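Side-chain contact in major pilin protein fimA (Silicibacter pomeroyi, PDB 2IMH), which is of unknown function and belongs to the DUF1028 family: residues 58-63 against 72-77. Sequence-based numbering, arbitrary orientation.
Sequences LQHLRD and NHVTSQ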
loop_
_atom_site.group_PDB
_atom_site.type_symbol
_atom_site.label_atom_id
_atom_site.label_comp_id
_atom_site.label_asym_id
_atom_site.label_seq_id
_atom_site.Cartn_x
_atom_site.Cartn_y
_atom_site.Cartn_z
ATOM N N LEU A 58 4.267 -9.670 8.313
ATOM C CA LEU A 58 5.409 -9.736 7.381
ATOM C C LEU A 58 6.459 -10.758 7.860
ATOM O O LEU A 58 7.017 -11.523 7.065
ATOM C CB LEU A 58 6.044 -8.358 7.208
ATOM C CG LEU A 58 5.164 -7.325 6.491
ATOM C CD1 LEU A 58 5.870 -5.974 6.435
ATOM C CD2 LEU A 58 4.769 -7.759 5.073
ATOM N N GLN A 59 6.713 -10.789 9.162
ATOM C CA GLN A 59 7.623 -11.794 9.710
ATOM C C GLN A 59 7.131 -13.215 9.450
ATOM O O GLN A 59 7.922 -14.090 9.096
ATOM C CB GLN A 59 7.854 -11.560 11.203
ATOM C CG GLN A 59 8.970 -12.446 11.764
ATOM C CD GLN A 59 10.304 -12.242 11.062
ATOM O OE1 GLN A 59 10.742 -11.106 10.829
ATOM N NE2 GLN A 59 10.970 -13.343 10.738
ATOM N N HIS A 60 5.825 -13.453 9.594
ATOM C CA HIS A 60 5.308 -14.791 9.307
ATOM C C HIS A 60 5.508 -15.179 7.845
ATOM O O HIS A 60 5.791 -16.333 7.551
ATOM C CB HIS A 60 3.849 -14.937 9.717
ATOM C CG HIS A 60 3.651 -14.954 11.200
ATOM N ND1 HIS A 60 3.750 -16.108 11.949
ATOM C CD2 HIS A 60 3.396 -13.957 12.079
ATOM C CE1 HIS A 60 3.540 -15.821 13.224
ATOM N NE2 HIS A 60 3.320 -14.523 13.330
ATOM N N LEU A 61 5.321 -14.227 6.942
ATOM C CA LEU A 61 5.614 -14.445 5.518
ATOM C C LEU A 61 7.097 -14.758 5.268
ATOM O O LEU A 61 7.416 -15.660 4.480
ATOM C CB LEU A 61 5.208 -13.224 4.701
ATOM C CG LEU A 61 3.707 -12.971 4.531
ATOM C CD1 LEU A 61 3.458 -11.632 3.779
ATOM C CD2 LEU A 61 2.969 -14.134 3.860
ATOM N N ARG A 62 7.991 -13.998 5.910
ATOM C CA ARG A 62 9.433 -14.225 5.741
ATOM C C ARG A 62 9.762 -15.643 6.150
ATOM O O ARG A 62 10.618 -16.268 5.557
ATOM C CB ARG A 62 10.272 -13.321 6.637
ATOM C CG ARG A 62 10.243 -11.871 6.299
ATOM C CD ARG A 62 11.222 -11.080 7.149
ATOM N NE ARG A 62 10.989 -9.666 6.873
ATOM C CZ ARG A 62 10.290 -8.842 7.643
ATOM N NH1 ARG A 62 10.124 -7.581 7.258
ATOM N NH2 ARG A 62 9.777 -9.259 8.796
ATOM N N ASP A 63 9.089 -16.115 7.194
ATOM C CA ASP A 63 9.368 -17.420 7.774
ATOM C C ASP A 63 8.599 -18.566 7.104
ATOM O O ASP A 63 8.599 -19.692 7.599
ATOM C CB ASP A 63 9.122 -17.376 9.284
ATOM C CG ASP A 63 10.163 -16.530 10.025
ATOM O OD1 ASP A 63 11.308 -16.366 9.521
ATOM O OD2 ASP A 63 9.842 -16.040 11.124
ATOM N N ASN A 72 -4.023 -15.445 9.887
ATOM C CA ASN A 72 -4.722 -16.152 10.962
ATOM C C ASN A 72 -3.885 -16.254 12.243
ATOM O O ASN A 72 -4.429 -16.064 13.334
ATOM C CB ASN A 72 -5.252 -17.514 10.479
ATOM C CG ASN A 72 -6.401 -17.384 9.473
ATOM O OD1 ASN A 72 -6.948 -16.298 9.258
ATOM N ND2 ASN A 72 -6.767 -18.501 8.841
ATOM N N HIS A 73 -2.580 -16.519 12.122
ATOM C CA HIS A 73 -1.655 -16.596 13.270
ATOM C C HIS A 73 -1.620 -15.293 14.054
ATOM O O HIS A 73 -1.611 -15.275 15.290
ATOM C CB HIS A 73 -0.212 -16.863 12.812
ATOM C CG HIS A 73 0.003 -18.192 12.153
ATOM N ND1 HIS A 73 1.014 -18.406 11.239
ATOM C CD2 HIS A 73 -0.652 -19.371 12.273
ATOM C CE1 HIS A 73 0.973 -19.660 10.828
ATOM N NE2 HIS A 73 -0.026 -20.267 11.440
ATOM N N VAL A 74 -1.540 -14.195 13.318
ATOM C CA VAL A 74 -1.440 -12.890 13.933
ATOM C C VAL A 74 -2.751 -12.500 14.615
ATOM O O VAL A 74 -2.741 -12.048 15.757
ATOM C CB VAL A 74 -1.023 -11.840 12.887
ATOM C CG1 VAL A 74 -1.214 -10.439 13.415
ATOM C CG2 VAL A 74 0.403 -12.091 12.491
ATOM N N THR A 75 -3.866 -12.691 13.921
ATOM C CA THR A 75 -5.149 -12.200 14.416
ATOM C C THR A 75 -5.699 -13.074 15.548
ATOM O O THR A 75 -6.313 -12.548 16.491
ATOM C CB THR A 75 -6.180 -12.081 13.292
ATOM O OG1 THR A 75 -6.370 -13.356 12.673
ATOM C CG2 THR A 75 -5.723 -11.056 12.250
ATOM N N SER A 76 -5.468 -14.389 15.455
ATOM C CA SER A 76 -5.979 -15.355 16.440
ATOM C C SER A 76 -5.431 -15.108 17.840
ATOM O O SER A 76 -6.120 -15.364 18.842
ATOM C CB SER A 76 -5.677 -16.799 16.008
ATOM O OG SER A 76 -4.302 -17.116 16.163
ATOM N N GLN A 77 -4.193 -14.624 17.904
ATOM C CA GLN A 77 -3.453 -14.347 19.144
ATOM C C GLN A 77 -3.951 -13.102 19.867
ATOM O O GLN A 77 -3.494 -12.792 20.967
ATOM C CB GLN A 77 -1.974 -14.088 18.821
ATOM C CG GLN A 77 -1.117 -15.292 18.455
ATOM C CD GLN A 77 0.331 -14.893 18.202
ATOM O OE1 GLN A 77 1.223 -15.213 18.992
ATOM N NE2 GLN A 77 0.568 -14.167 17.110
HETATM O O HOH W 1 2.458 -12.834 15.504
#
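His73 meets His60 first. Its CB stands over one face of the His60 ring, 4.2 Å from the ring centroid and 21° off the normal, a CH-pi contact displaced toward the ND1 and CE1 side of the ring. Beyond that methylene the two imidazoles come together obliquely, planes at 49°, with His73 ND1 3.6 Å from His60 ND1. That is a van der Waals approach of two ring nitrogens, and protonating both rings at once would probably be disfavoured. His73 was modelled in two conformers, so the ring pairing holds for the one described here.

At Val74 a single methyl does the touching: CG2 lies 3.6 Å from His60 CD2 and a little farther from NE2. With CG1 anti to the backbone N (chi1 167°), CG2 is set beside that N, where it meets the histidine.

Gln77, one turn beyond His73, closes the contact through water. Its NE2 donates to a water 2.8 Å away, and the same water lies in the plane of the His60 ring at its edge, 2.9 Å from His60 NE2. The amide also makes a weak bond from NE2 to His73 O. Gln77 too has a second conformer, which makes this bridge conditional. An alanine in place of His60 would probably leave the methylene of His73 and the methyl of Val74 without their ring partner and break the water link to Gln77.

The contact joins helices 51-62 and 67-76, consecutive in the chain, near the periphery of the molecule. Val74 also packs on Trp53 and Val57 of the first helix and on Leu86 of strand 85-90, in the four-stranded antiparallel sheet, while His60 reaches Ala70 of the second helix and Ser65 in the connecting loop.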